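Local coordinates for protein exoglucanase A (Cellulomonas fimi, PDB 7CBD) that hydrolyses beta-1,4-glucosidic linkages of cellulose with inversion of anomeric configuration, releasing cellobiose from non-reducing chain ends, here represented by its family 6 catalytic domain, at residues N18-A23 with L69-D74; K41-A46 with T434-D439; G197-D202 with I271-H276; P207-F212 with R279-A284; I342-E347 with A427-G432. One frame throughout, in Å; residues are numbered along the deposited sequence.

Contact 1. Residues N18-A23 with L69-D74; sequences NPTWAA and LKFHLD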
# COMPACT_ATOMS: atom_id res chain seq x y z
N ASN A 18 14.32 1.55 6.79
CA ASN A 18 13.90 1.72 8.17
C ASN A 18 14.64 0.72 9.06
O ASN A 18 14.38 -0.48 8.98
CB ASN A 18 12.38 1.52 8.24
CG ASN A 18 11.83 1.56 9.65
OD1 ASN A 18 12.57 1.68 10.62
ND2 ASN A 18 10.51 1.48 9.76
N PRO A 19 15.56 1.18 9.92
CA PRO A 19 16.34 0.22 10.72
C PRO A 19 15.51 -0.55 11.73
O PRO A 19 15.91 -1.65 12.12
CB PRO A 19 17.39 1.11 11.40
CG PRO A 19 16.74 2.44 11.48
CD PRO A 19 15.89 2.58 10.24
N THR A 20 14.38 0.00 12.17
CA THR A 20 13.53 -0.72 13.11
C THR A 20 12.86 -1.91 12.43
O THR A 20 12.86 -3.03 12.97
CB THR A 20 12.49 0.24 13.69
OG1 THR A 20 13.15 1.40 14.21
CG2 THR A 20 11.68 -0.43 14.81
N TRP A 21 12.32 -1.69 11.24
CA TRP A 21 11.75 -2.81 10.48
C TRP A 21 12.84 -3.78 10.05
O TRP A 21 12.65 -5.00 10.13
CB TRP A 21 10.96 -2.28 9.29
CG TRP A 21 10.46 -3.35 8.37
CD1 TRP A 21 9.32 -4.10 8.51
CD2 TRP A 21 11.08 -3.79 7.16
NE1 TRP A 21 9.21 -4.99 7.47
CE2 TRP A 21 10.28 -4.82 6.62
CE3 TRP A 21 12.25 -3.43 6.48
CZ2 TRP A 21 10.60 -5.47 5.43
CZ3 TRP A 21 12.57 -4.07 5.31
CH2 TRP A 21 11.75 -5.09 4.79
N ALA A 22 14.00 -3.27 9.64
CA ALA A 22 15.10 -4.16 9.28
C ALA A 22 15.46 -5.07 10.44
O ALA A 22 15.72 -6.27 10.25
CB ALA A 22 16.31 -3.35 8.83
N ALA A 23 15.50 -4.53 11.66
CA ALA A 23 15.81 -5.35 12.83
C ALA A 23 14.75 -6.42 13.05
O ALA A 23 15.06 -7.56 13.39
CB ALA A 23 15.99 -4.47 14.07
N LEU A 69 8.83 10.05 14.56
CA LEU A 69 9.12 10.57 13.23
C LEU A 69 10.50 11.23 13.17
O LEU A 69 11.22 11.08 12.17
CB LEU A 69 8.02 11.55 12.81
CG LEU A 69 8.20 12.22 11.45
CD1 LEU A 69 8.39 11.19 10.33
CD2 LEU A 69 7.01 13.13 11.17
N LYS A 70 10.91 11.95 14.21
CA LYS A 70 12.20 12.63 14.17
C LYS A 70 13.34 11.63 14.01
O LYS A 70 14.29 11.87 13.25
CB LYS A 70 12.41 13.47 15.43
CG LYS A 70 13.83 14.06 15.53
CD LYS A 70 13.93 15.05 16.69
CE LYS A 70 15.34 15.13 17.28
NZ LYS A 70 16.41 15.43 16.30
N PHE A 71 13.26 10.50 14.71
CA PHE A 71 14.24 9.42 14.57
C PHE A 71 14.44 9.06 13.11
O PHE A 71 15.58 9.01 12.62
CB PHE A 71 13.74 8.22 15.39
CG PHE A 71 14.48 6.93 15.14
CD1 PHE A 71 15.72 6.69 15.71
CD2 PHE A 71 13.91 5.93 14.38
CE1 PHE A 71 16.39 5.49 15.51
CE2 PHE A 71 14.56 4.72 14.17
CZ PHE A 71 15.80 4.50 14.73
N HIS A 72 13.35 8.84 12.38
CA HIS A 72 13.45 8.44 10.98
C HIS A 72 13.98 9.56 10.09
O HIS A 72 14.79 9.31 9.19
CB HIS A 72 12.10 7.94 10.48
CG HIS A 72 11.66 6.69 11.15
ND1 HIS A 72 12.29 5.48 10.96
CD2 HIS A 72 10.67 6.46 12.05
CE1 HIS A 72 11.70 4.56 11.70
NE2 HIS A 72 10.72 5.13 12.37
N LEU A 73 13.53 10.80 10.31
CA LEU A 73 14.03 11.91 9.51
C LEU A 73 15.53 12.10 9.70
O LEU A 73 16.28 12.30 8.73
CB LEU A 73 13.26 13.18 9.84
CG LEU A 73 11.79 13.14 9.45
CD1 LEU A 73 11.05 14.29 10.12
CD2 LEU A 73 11.65 13.24 7.95
N ASP A 74 16.00 12.02 10.95
CA ASP A 74 17.43 12.11 11.22
C ASP A 74 18.19 10.96 10.56
O ASP A 74 19.27 11.16 9.98
CB ASP A 74 17.69 12.09 12.73
CG ASP A 74 17.21 13.35 13.43
OD1 ASP A 74 17.02 14.40 12.76
OD2 ASP A 74 17.04 13.29 14.67
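Asn18 meets His72, and Pro19 with Thr20 meets Phe71, where the capped N-terminal end of helix 19-30 comes up to the first turns of helix 69-83 in the alpha/beta barrel of this family 6 glycoside hydrolase. The two short helical pieces run at 95° to each other. Only the cap and the first turn of one reach the other, so the contact is small.

Its tight part is the buried pair. Asn18 OD1 lies 3.2 Å from His72 CE1, near the ring plane and at its edge, while the amide stands almost upright to the imidazole at 83°. The same oxygen is the N-cap acceptor: it receives Thr20 N at 2.9 Å and, more weakly, Trp21 N. His72 ND1 is hydrogen-bonded to Tyr16 OH, and the side chains of Asn18 and His72 both rest on Val52 of strand 52-54, which ties this corner to the sheet.

The outer part is looser and more accessible. Phe71, its CG anti to the backbone N (chi1 168°), swings its ring toward helix 19-30, where CZ approaches Pro19 CG at 4.0 Å; the two side chains lie alongside, pointing opposite ways. Thr20 OG1 stands 3.6 Å from Phe71 CE2. No hydrogen bond crosses between the segments in either part, and Pro19 is exposed. Phe71 also reaches the buried pair: its CD2 sits 3.7 Å above the His72 ring plane, over the ring centre.

Contact 2. Residues K41-A46 with T434-D439; sequences KMRTVA and TTPVED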
# COMPACT_ATOMS: atom_id res chain seq x y z
N LYS A 41 17.25 -15.50 2.58
CA LYS A 41 16.31 -14.68 1.82
C LYS A 41 15.73 -13.57 2.69
O LYS A 41 15.59 -12.42 2.25
CB LYS A 41 15.18 -15.54 1.27
CG LYS A 41 15.59 -16.52 0.18
CD LYS A 41 14.36 -17.34 -0.21
CE LYS A 41 14.56 -18.15 -1.48
NZ LYS A 41 13.28 -18.81 -1.87
N MET A 42 15.37 -13.90 3.94
CA MET A 42 14.88 -12.88 4.85
C MET A 42 15.92 -11.78 5.07
O MET A 42 15.58 -10.60 5.10
CB MET A 42 14.46 -13.50 6.18
CG MET A 42 13.27 -14.43 6.06
SD MET A 42 12.75 -15.04 7.68
CE MET A 42 11.19 -15.81 7.27
N ARG A 43 17.20 -12.15 5.18
CA ARG A 43 18.23 -11.14 5.33
C ARG A 43 18.27 -10.19 4.13
O ARG A 43 18.48 -8.99 4.29
CB ARG A 43 19.59 -11.79 5.58
CG ARG A 43 19.66 -12.49 6.94
CD ARG A 43 21.08 -12.87 7.32
NE ARG A 43 21.68 -13.83 6.40
CZ ARG A 43 21.66 -15.15 6.57
NH1 ARG A 43 21.06 -15.70 7.63
NH2 ARG A 43 22.25 -15.94 5.68
N THR A 44 18.05 -10.71 2.92
CA THR A 44 17.97 -9.84 1.75
C THR A 44 16.80 -8.87 1.86
O THR A 44 16.94 -7.68 1.55
CB THR A 44 17.83 -10.68 0.48
OG1 THR A 44 18.96 -11.55 0.38
CG2 THR A 44 17.75 -9.79 -0.76
N VAL A 45 15.65 -9.35 2.32
CA VAL A 45 14.48 -8.49 2.47
C VAL A 45 14.77 -7.33 3.42
O VAL A 45 14.31 -6.20 3.20
CB VAL A 45 13.28 -9.34 2.93
CG1 VAL A 45 12.09 -8.47 3.33
CG2 VAL A 45 12.87 -10.32 1.84
N ALA A 46 15.55 -7.59 4.47
CA ALA A 46 15.84 -6.57 5.49
C ALA A 46 16.58 -5.36 4.94
O ALA A 46 16.57 -4.30 5.57
CB ALA A 46 16.65 -7.19 6.63
N THR A 434 21.25 -13.47 1.16
CA THR A 434 22.39 -12.67 1.59
C THR A 434 23.04 -13.38 2.77
O THR A 434 22.34 -13.81 3.69
CB THR A 434 21.94 -11.27 2.04
OG1 THR A 434 21.39 -10.56 0.92
CG2 THR A 434 23.12 -10.47 2.59
N THR A 435 24.37 -13.50 2.74
CA THR A 435 25.11 -14.20 3.79
C THR A 435 26.23 -13.29 4.29
O THR A 435 27.08 -12.86 3.48
CB THR A 435 25.68 -15.51 3.25
OG1 THR A 435 24.60 -16.34 2.81
CG2 THR A 435 26.48 -16.24 4.32
N PRO A 436 26.28 -12.99 5.58
CA PRO A 436 27.40 -12.18 6.09
C PRO A 436 28.72 -12.92 5.96
O PRO A 436 28.78 -14.15 5.99
CB PRO A 436 27.04 -11.94 7.56
CG PRO A 436 26.04 -12.97 7.90
CD PRO A 436 25.31 -13.33 6.64
N VAL A 437 29.79 -12.13 5.83
CA VAL A 437 31.11 -12.67 5.51
C VAL A 437 31.58 -13.66 6.57
O VAL A 437 32.26 -14.65 6.25
CB VAL A 437 32.12 -11.53 5.26
CG1 VAL A 437 32.30 -10.68 6.52
CG2 VAL A 437 33.45 -12.08 4.76
N GLU A 438 31.23 -13.44 7.84
CA GLU A 438 31.68 -14.33 8.90
C GLU A 438 31.12 -15.74 8.77
O GLU A 438 31.72 -16.68 9.30
CB GLU A 438 31.34 -13.74 10.28
CG GLU A 438 29.85 -13.55 10.53
CD GLU A 438 29.38 -12.14 10.22
OE1 GLU A 438 30.04 -11.44 9.43
OE2 GLU A 438 28.33 -11.74 10.78
N ASP A 439 30.00 -15.91 8.08
CA ASP A 439 29.39 -17.22 7.89
C ASP A 439 29.89 -17.93 6.64
O ASP A 439 29.38 -19.01 6.32
CB ASP A 439 27.86 -17.11 7.88
CG ASP A 439 27.32 -16.52 9.16
OD1 ASP A 439 26.26 -15.86 9.12
OD2 ASP A 439 27.96 -16.70 10.22
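Arg43 and Thr44, consecutive on helix 36-45, hold the C-terminal tail of the catalytic domain where it passes over the protein surface at Thr434. Along Arg43, CB lies 3.9 Å from Thr434 O, and the chain then runs outward until it bends at chi3 (-63°), which turns the guanidinium back onto that carbonyl. CD passes the same oxygen at 4.0 Å. NE donates to Thr434 O at 2.8 Å, and NH2 donates to it at 2.9 Å, a side-on grip by two nitrogens on a single acceptor; CZ, between them, lies 3.2 Å from Thr434 O. Both bonds are appreciably bent, with N-H...O angles of 141° and 134°, as is expected when two donors of one group share one oxygen. Beyond this grip, NH2 has Thr435 OG1 near the guanidinium plane, and Pro436 CD approaches NE obliquely at 3.7 Å.

The second hold is hydroxyl to hydroxyl: Thr434 OG1 donates to Thr44 OG1 at 2.7 Å. Thr44 OG1 in turn bonds to Gly432 O, so one threonine oxygen connects two points of the tail. The opposite charge of Asp439 lies nearby without touching and might modestly favour the arginine electrostatically.

Behind these polar residues, helix 36-45 is wedged between two others: Met42 packs on Ala29 of helix 19-30 and on Phe420 and Val421 of helix 417-425, and Val45 touches Trp21 and Phe420.

Contact 3. Residues G197-D202 with I271-H276; sequences GWLGWD and IDYTAH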
# COMPACT_ATOMS: atom_id res chain seq x y z
N GLY A 197 -8.97 -4.12 -7.85
CA GLY A 197 -10.06 -4.93 -7.33
C GLY A 197 -11.12 -4.15 -6.58
O GLY A 197 -12.13 -4.72 -6.16
N TRP A 198 -10.91 -2.84 -6.41
CA TRP A 198 -11.88 -1.94 -5.80
C TRP A 198 -12.44 -0.96 -6.81
O TRP A 198 -13.66 -0.77 -6.88
CB TRP A 198 -11.18 -1.19 -4.65
CG TRP A 198 -12.04 -0.26 -3.82
CD1 TRP A 198 -13.40 -0.12 -3.85
CD2 TRP A 198 -11.56 0.65 -2.84
NE1 TRP A 198 -13.79 0.82 -2.93
CE2 TRP A 198 -12.68 1.31 -2.30
CE3 TRP A 198 -10.29 0.97 -2.36
CZ2 TRP A 198 -12.56 2.28 -1.30
CZ3 TRP A 198 -10.17 1.93 -1.38
CH2 TRP A 198 -11.30 2.57 -0.86
N LEU A 199 -11.58 -0.37 -7.64
CA LEU A 199 -11.98 0.77 -8.48
C LEU A 199 -11.80 0.53 -9.97
O LEU A 199 -11.96 1.47 -10.75
CB LEU A 199 -11.23 2.03 -8.04
CG LEU A 199 -11.34 2.37 -6.55
CD1 LEU A 199 -10.41 3.51 -6.19
CD2 LEU A 199 -12.80 2.69 -6.19
N GLY A 200 -11.48 -0.69 -10.40
CA GLY A 200 -11.18 -0.91 -11.81
C GLY A 200 -12.38 -0.76 -12.74
O GLY A 200 -12.22 -0.41 -13.91
N TRP A 201 -13.59 -1.06 -12.25
CA TRP A 201 -14.80 -0.88 -13.03
C TRP A 201 -14.94 0.58 -13.46
O TRP A 201 -14.70 1.49 -12.67
CB TRP A 201 -16.03 -1.26 -12.19
CG TRP A 201 -16.03 -2.70 -11.76
CD1 TRP A 201 -16.61 -3.75 -12.41
CD2 TRP A 201 -15.42 -3.25 -10.58
NE1 TRP A 201 -16.39 -4.92 -11.72
CE2 TRP A 201 -15.67 -4.63 -10.59
CE3 TRP A 201 -14.69 -2.70 -9.52
CZ2 TRP A 201 -15.22 -5.48 -9.57
CZ3 TRP A 201 -14.23 -3.54 -8.52
CH2 TRP A 201 -14.50 -4.92 -8.55
N ASP A 202 -15.35 0.79 -14.72
CA ASP A 202 -15.62 2.15 -15.19
C ASP A 202 -16.55 2.90 -14.25
O ASP A 202 -16.36 4.10 -13.99
CB ASP A 202 -16.27 2.11 -16.58
CG ASP A 202 -15.30 1.79 -17.69
OD1 ASP A 202 -14.08 1.72 -17.44
OD2 ASP A 202 -15.76 1.64 -18.84
N ILE A 271 -0.64 -2.77 -13.20
CA ILE A 271 -0.13 -2.09 -14.39
C ILE A 271 -1.28 -1.54 -15.21
O ILE A 271 -1.29 -0.37 -15.61
CB ILE A 271 0.77 -3.04 -15.21
CG1 ILE A 271 2.10 -3.29 -14.48
CG2 ILE A 271 1.01 -2.48 -16.61
CD1 ILE A 271 2.90 -2.04 -14.20
N ASP A 272 -2.29 -2.37 -15.46
CA ASP A 272 -3.43 -1.91 -16.25
C ASP A 272 -4.22 -0.85 -15.49
O ASP A 272 -4.70 0.12 -16.09
CB ASP A 272 -4.30 -3.09 -16.66
CG ASP A 272 -3.58 -4.05 -17.59
OD1 ASP A 272 -2.54 -3.66 -18.17
OD2 ASP A 272 -4.04 -5.19 -17.76
N TYR A 273 -4.34 -1.00 -14.17
CA TYR A 273 -5.11 -0.06 -13.37
C TYR A 273 -4.45 1.32 -13.35
O TYR A 273 -5.12 2.34 -13.51
CB TYR A 273 -5.30 -0.62 -11.96
CG TYR A 273 -6.05 0.33 -11.05
CD1 TYR A 273 -7.35 0.71 -11.34
CD2 TYR A 273 -5.45 0.84 -9.91
CE1 TYR A 273 -8.03 1.60 -10.52
CE2 TYR A 273 -6.11 1.72 -9.09
CZ TYR A 273 -7.40 2.10 -9.40
OH TYR A 273 -8.07 3.00 -8.61
N THR A 274 -3.12 1.37 -13.16
CA THR A 274 -2.45 2.67 -13.15
C THR A 274 -2.53 3.36 -14.51
O THR A 274 -2.68 4.59 -14.57
CB THR A 274 -1.00 2.55 -12.66
OG1 THR A 274 -0.31 1.52 -13.38
CG2 THR A 274 -0.94 2.25 -11.16
N ALA A 275 -2.45 2.60 -15.61
CA ALA A 275 -2.63 3.21 -16.93
C ALA A 275 -4.04 3.76 -17.08
O ALA A 275 -4.23 4.87 -17.59
CB ALA A 275 -2.33 2.19 -18.03
N HIS A 276 -5.03 3.00 -16.62
CA HIS A 276 -6.43 3.41 -16.68
C HIS A 276 -6.66 4.69 -15.89
O HIS A 276 -7.24 5.66 -16.40
CB HIS A 276 -7.25 2.24 -16.12
CG HIS A 276 -8.73 2.42 -16.15
ND1 HIS A 276 -9.58 1.54 -15.51
CD2 HIS A 276 -9.53 3.35 -16.74
CE1 HIS A 276 -10.83 1.91 -15.71
NE2 HIS A 276 -10.83 3.01 -16.44
O HOH W 1 -13.18 4.12 -17.23
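Gly200 and Tyr273 mark the closest backbone approach, CA to CA 6.3 Å, where the chain leaving helix 196-199 passes the side of helix 270-283. Tyr273 and His276, one turn apart on that helix, both have CG anti to the backbone N (chi1 178° and -177°) and reach across together. The phenol of Tyr273 runs past the backbone of Leu199 and Gly200 and ends against Leu199, with OH 3.4 Å from both CB and CD1. This buried hydroxyl is hydrogen-bonded to Ile193 O. A phenylalanine in place of Tyr273 would probably leave that carbonyl without the phenol's hydrogen bond and open a small gap beside Leu199.

His276 presents its edge: CE1 lies 3.2 Å from Gly200 O, which sits in the ring plane. NE2 and Asp202 OD1 are 3.6 Å apart, and a water joins them, bonded to NE2 at 2.7 Å and donating to OD1 at 2.6 Å. The carboxylate and imidazole planes stand 66° apart. ND1 is bonded to Asp267 OD2.

The contact lies close to the catalytic centre: the side chain of Leu199 is about 9 Å from that of Asp149, the predicted proton donor, and neighbouring Trp198 touches Asp149. The partners round the His276 ring probably hold its rotation, and the two nearby carboxylates, one of them through water, would probably favour positive charge on it.

Contact 4. Residues P207-F212 with R279-A284; sequences PSATLF and RLLVAA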
# COMPACT_ATOMS: atom_id res chain seq x y z
N PRO A 207 -16.07 8.09 -11.45
CA PRO A 207 -16.44 8.98 -10.34
C PRO A 207 -15.29 9.23 -9.37
O PRO A 207 -15.20 10.32 -8.81
CB PRO A 207 -17.60 8.24 -9.67
CG PRO A 207 -18.21 7.45 -10.79
CD PRO A 207 -17.05 7.00 -11.63
N SER A 208 -14.40 8.25 -9.19
CA SER A 208 -13.26 8.47 -8.31
C SER A 208 -12.33 9.53 -8.87
O SER A 208 -11.87 10.42 -8.14
CB SER A 208 -12.53 7.15 -8.06
OG SER A 208 -13.37 6.27 -7.35
N ALA A 209 -12.03 9.45 -10.17
CA ALA A 209 -11.16 10.46 -10.78
C ALA A 209 -11.76 11.86 -10.63
O ALA A 209 -11.04 12.83 -10.33
CB ALA A 209 -10.90 10.14 -12.24
N THR A 210 -13.07 11.99 -10.86
CA THR A 210 -13.74 13.28 -10.70
C THR A 210 -13.62 13.78 -9.27
O THR A 210 -13.35 14.97 -9.03
CB THR A 210 -15.21 13.13 -11.10
OG1 THR A 210 -15.26 12.73 -12.48
CG2 THR A 210 -15.97 14.44 -10.90
N LEU A 211 -13.80 12.90 -8.28
CA LEU A 211 -13.69 13.32 -6.89
C LEU A 211 -12.27 13.76 -6.55
O LEU A 211 -12.08 14.73 -5.81
CB LEU A 211 -14.16 12.20 -5.96
CG LEU A 211 -14.27 12.59 -4.48
CD1 LEU A 211 -15.49 11.91 -3.87
CD2 LEU A 211 -13.02 12.23 -3.72
N PHE A 212 -11.26 13.06 -7.07
CA PHE A 212 -9.89 13.51 -6.85
C PHE A 212 -9.65 14.90 -7.41
O PHE A 212 -8.97 15.73 -6.79
CB PHE A 212 -8.90 12.51 -7.46
CG PHE A 212 -8.80 11.21 -6.69
CD1 PHE A 212 -8.57 11.22 -5.32
CD2 PHE A 212 -8.95 9.99 -7.33
CE1 PHE A 212 -8.48 10.04 -4.61
CE2 PHE A 212 -8.86 8.80 -6.62
CZ PHE A 212 -8.62 8.82 -5.25
N ARG A 279 -5.06 7.94 -17.31
CA ARG A 279 -5.90 8.51 -18.36
C ARG A 279 -7.06 9.30 -17.76
O ARG A 279 -7.27 10.47 -18.10
CB ARG A 279 -6.46 7.40 -19.25
CG ARG A 279 -5.49 6.79 -20.23
CD ARG A 279 -6.21 5.88 -21.23
NE ARG A 279 -6.76 4.68 -20.60
CZ ARG A 279 -6.11 3.52 -20.51
NH1 ARG A 279 -4.89 3.41 -21.00
NH2 ARG A 279 -6.68 2.48 -19.92
N LEU A 280 -7.81 8.67 -16.86
CA LEU A 280 -9.01 9.32 -16.32
C LEU A 280 -8.66 10.55 -15.50
O LEU A 280 -9.38 11.56 -15.55
CB LEU A 280 -9.80 8.33 -15.47
CG LEU A 280 -10.45 7.17 -16.20
CD1 LEU A 280 -11.12 6.26 -15.21
CD2 LEU A 280 -11.45 7.67 -17.24
N LEU A 281 -7.57 10.49 -14.73
CA LEU A 281 -7.20 11.64 -13.92
C LEU A 281 -6.81 12.82 -14.79
O LEU A 281 -7.22 13.96 -14.52
CB LEU A 281 -6.06 11.26 -12.97
CG LEU A 281 -6.50 10.34 -11.83
CD1 LEU A 281 -5.29 9.63 -11.24
CD2 LEU A 281 -7.28 11.11 -10.75
N VAL A 282 -6.05 12.57 -15.86
CA VAL A 282 -5.71 13.66 -16.78
C VAL A 282 -6.97 14.24 -17.40
O VAL A 282 -7.15 15.46 -17.46
CB VAL A 282 -4.70 13.19 -17.84
CG1 VAL A 282 -4.53 14.25 -18.92
CG2 VAL A 282 -3.38 12.85 -17.19
N ALA A 283 -7.87 13.37 -17.86
CA ALA A 283 -9.12 13.85 -18.45
C ALA A 283 -9.94 14.67 -17.45
O ALA A 283 -10.64 15.61 -17.85
CB ALA A 283 -9.92 12.67 -18.98
N ALA A 284 -9.83 14.35 -16.16
CA ALA A 284 -10.57 15.05 -15.12
C ALA A 284 -9.93 16.38 -14.73
O ALA A 284 -10.53 17.11 -13.93
CB ALA A 284 -10.72 14.16 -13.89
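Ala209 of helix 202-218 plugs a shallow hollow on helix 270-283, as two helices on the outside of the alpha/beta barrel cross at -46°. Each belongs to a beta-alpha-beta crossover: helix 202-218 lies between parallel strands 187-192 and 228-231, and helix 270-283 between 228-231 and 291-295.

The hollow is walled by Leu280, Leu281 and Ala284, and the methyl bump of Ala209 CB sits among them, 3.9 Å from Leu280 CB and 4.3 Å from Ala284 CB. Small residues at the centre let the axes of these short segments approach to 8.7 Å, close enough for side chains to lie against opposing backbone. Ala284 CB returns the fit in the other direction, resting 3.8 Å from Ala209 O; it also touches Ala213, one turn beyond Ala209 on helix 202-218.

The larger bump is Leu281. Its CB bond does not aim at the neighbour, yet CG is anti to the carbonyl carbon (chi1 -72°) and the chain brings CD2 into the notch between Ala209 and Phe212, residues one turn apart. Phe212 continues inward, packing on Leu151 and Ile193, whereas Thr210 is exposed. Leu280 extends the seam the other way, onto Ala205. No hydrogen bond crosses the interface; the meeting surfaces are almost all carbon, Ala209 O beneath Ala284 CB being an exception. In its notch, Leu281 CD2 lies 3.9 Å from Ala209 CA and equally far from Phe212 CB.

Contact 5. Residues I342-E347 with A427-G432; sequences IGRFPE and AYPVIG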
# COMPACT_ATOMS: atom_id res chain seq x y z
N ILE A 342 5.75 -11.62 -1.40
CA ILE A 342 6.42 -10.36 -1.70
C ILE A 342 6.53 -10.18 -3.21
O ILE A 342 6.72 -11.15 -3.96
CB ILE A 342 7.79 -10.34 -1.01
CG1 ILE A 342 7.60 -10.19 0.51
CG2 ILE A 342 8.69 -9.26 -1.55
CD1 ILE A 342 8.86 -10.39 1.33
N GLY A 343 6.40 -8.95 -3.67
CA GLY A 343 6.50 -8.61 -5.08
C GLY A 343 7.84 -8.02 -5.47
O GLY A 343 8.87 -8.28 -4.83
N ARG A 344 7.83 -7.21 -6.53
CA ARG A 344 9.05 -6.59 -7.02
C ARG A 344 9.70 -5.72 -5.95
O ARG A 344 9.02 -4.99 -5.22
CB ARG A 344 8.73 -5.72 -8.24
CG ARG A 344 8.42 -6.51 -9.50
CD ARG A 344 9.69 -6.86 -10.24
NE ARG A 344 10.38 -5.67 -10.76
CZ ARG A 344 10.16 -5.13 -11.95
NH1 ARG A 344 9.26 -5.65 -12.78
NH2 ARG A 344 10.85 -4.05 -12.34
N PHE A 345 11.02 -5.78 -5.86
CA PHE A 345 11.73 -4.92 -4.94
C PHE A 345 11.55 -3.46 -5.36
O PHE A 345 11.38 -3.15 -6.54
CB PHE A 345 13.22 -5.27 -4.93
CG PHE A 345 13.57 -6.46 -4.07
CD1 PHE A 345 12.60 -7.38 -3.67
CD2 PHE A 345 14.88 -6.66 -3.68
CE1 PHE A 345 12.95 -8.47 -2.87
CE2 PHE A 345 15.22 -7.74 -2.89
CZ PHE A 345 14.27 -8.65 -2.48
N PRO A 346 11.57 -2.53 -4.40
CA PRO A 346 11.48 -1.11 -4.75
C PRO A 346 12.50 -0.70 -5.80
O PRO A 346 13.64 -1.17 -5.80
CB PRO A 346 11.73 -0.42 -3.41
CG PRO A 346 11.18 -1.41 -2.40
CD PRO A 346 11.59 -2.76 -2.94
N GLU A 347 12.07 0.18 -6.71
CA GLU A 347 12.88 0.48 -7.88
C GLU A 347 12.39 1.78 -8.50
O GLU A 347 11.18 1.93 -8.74
CB GLU A 347 12.78 -0.66 -8.89
CG GLU A 347 13.59 -0.45 -10.16
CD GLU A 347 13.34 -1.54 -11.19
OE1 GLU A 347 12.62 -2.51 -10.87
OE2 GLU A 347 13.84 -1.41 -12.32
N ALA A 427 7.54 -15.25 -2.69
CA ALA A 427 7.92 -14.04 -3.40
C ALA A 427 8.00 -14.29 -4.90
O ALA A 427 8.41 -15.36 -5.35
CB ALA A 427 9.28 -13.56 -2.90
N TYR A 428 7.57 -13.30 -5.67
CA TYR A 428 7.79 -13.28 -7.11
C TYR A 428 8.10 -11.85 -7.53
O TYR A 428 7.26 -10.97 -7.34
CB TYR A 428 6.59 -13.80 -7.89
CG TYR A 428 6.91 -13.95 -9.35
CD1 TYR A 428 7.46 -15.13 -9.84
CD2 TYR A 428 6.72 -12.90 -10.25
CE1 TYR A 428 7.79 -15.26 -11.18
CE2 TYR A 428 7.05 -13.02 -11.59
CZ TYR A 428 7.58 -14.21 -12.05
OH TYR A 428 7.91 -14.36 -13.37
N PRO A 429 9.29 -11.58 -8.11
CA PRO A 429 10.38 -12.52 -8.41
C PRO A 429 10.93 -13.22 -7.17
O PRO A 429 10.74 -12.75 -6.04
CB PRO A 429 11.45 -11.62 -9.03
CG PRO A 429 10.71 -10.44 -9.56
CD PRO A 429 9.57 -10.22 -8.61
N VAL A 430 11.58 -14.36 -7.38
CA VAL A 430 12.21 -15.04 -6.27
C VAL A 430 13.24 -14.12 -5.62
O VAL A 430 13.77 -13.18 -6.23
CB VAL A 430 12.85 -16.38 -6.68
CG1 VAL A 430 11.78 -17.33 -7.20
CG2 VAL A 430 13.94 -16.15 -7.73
N ILE A 431 13.50 -14.37 -4.34
CA ILE A 431 14.47 -13.60 -3.58
C ILE A 431 15.77 -14.39 -3.50
O ILE A 431 15.76 -15.59 -3.22
CB ILE A 431 13.93 -13.28 -2.18
CG1 ILE A 431 12.68 -12.39 -2.28
CG2 ILE A 431 15.00 -12.63 -1.32
CD1 ILE A 431 11.88 -12.35 -0.99
N GLY A 432 16.89 -13.72 -3.76
CA GLY A 432 18.20 -14.31 -3.53
C GLY A 432 18.63 -14.13 -2.08
O GLY A 432 18.19 -13.22 -1.40
O HOH W 2 10.72 -10.35 -4.76
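Ile431 lies between Ile342 and Phe345 at the apolar centre. Ile431 CG1 stands 4.0 Å from Phe345 CE1, the two side chains crossing at about a right angle, while Ile431 CD1 is turned to Ile342 CD1. Ile342 CB also meets Ala427 CB at 4.0 Å. Phe345 and Ile431 both lean on Thr44 of helix 36-45, and Phe345 meets Trp363 with ring planes at about 80°.

Neither segment is a helix or strand: one leads into the short edge strand 347-348 of the barrel sheet, and the other is the extended tail after helix 417-425, with a cis peptide before Pro429. One backbone bond joins them, Tyr428 N to Ile342 O at 2.9 Å. Beside it Gly343 CA makes a CA-H...O contact with Tyr428 O. A water donates to both Gly343 O and Pro429 O.

Further out, Arg344 folds at chi2 and chi3 (-86° and -65°), laying CD 3.7 Å from Pro429 CD. Its NH2 meets Glu347 OE1 on the syn side at 2.8 Å, a salt bridge in the guanidinium plane. Replacing Arg344 by an alanine would probably leave Glu347 without this charged mate and uncover this part of the Pro429 ring.

Along the chain, contacts 1 and 2 cross, as do contacts 3 and 4, while contacts 3, 4 and 5 all fall between the two halves of contact 2. Contacts 3 and 4, centres about 12 Å apart, share helix 270-283 and lie across the chain's centre from contacts 1 and 2. Contacts 2 and 5, centres about 15 Å apart, meet where Thr44 and Val45 of helix 36-45 touch Ile431 and Gly432, and Trp21 carries contact 1 onto the same helix. Contact 5 lies between, its nearest atoms about 7 Å from those of both contact 1 and contact 3. The N-terminal helices and C-terminal tail of the catalytic domain are thus joined on one flank of the barrel.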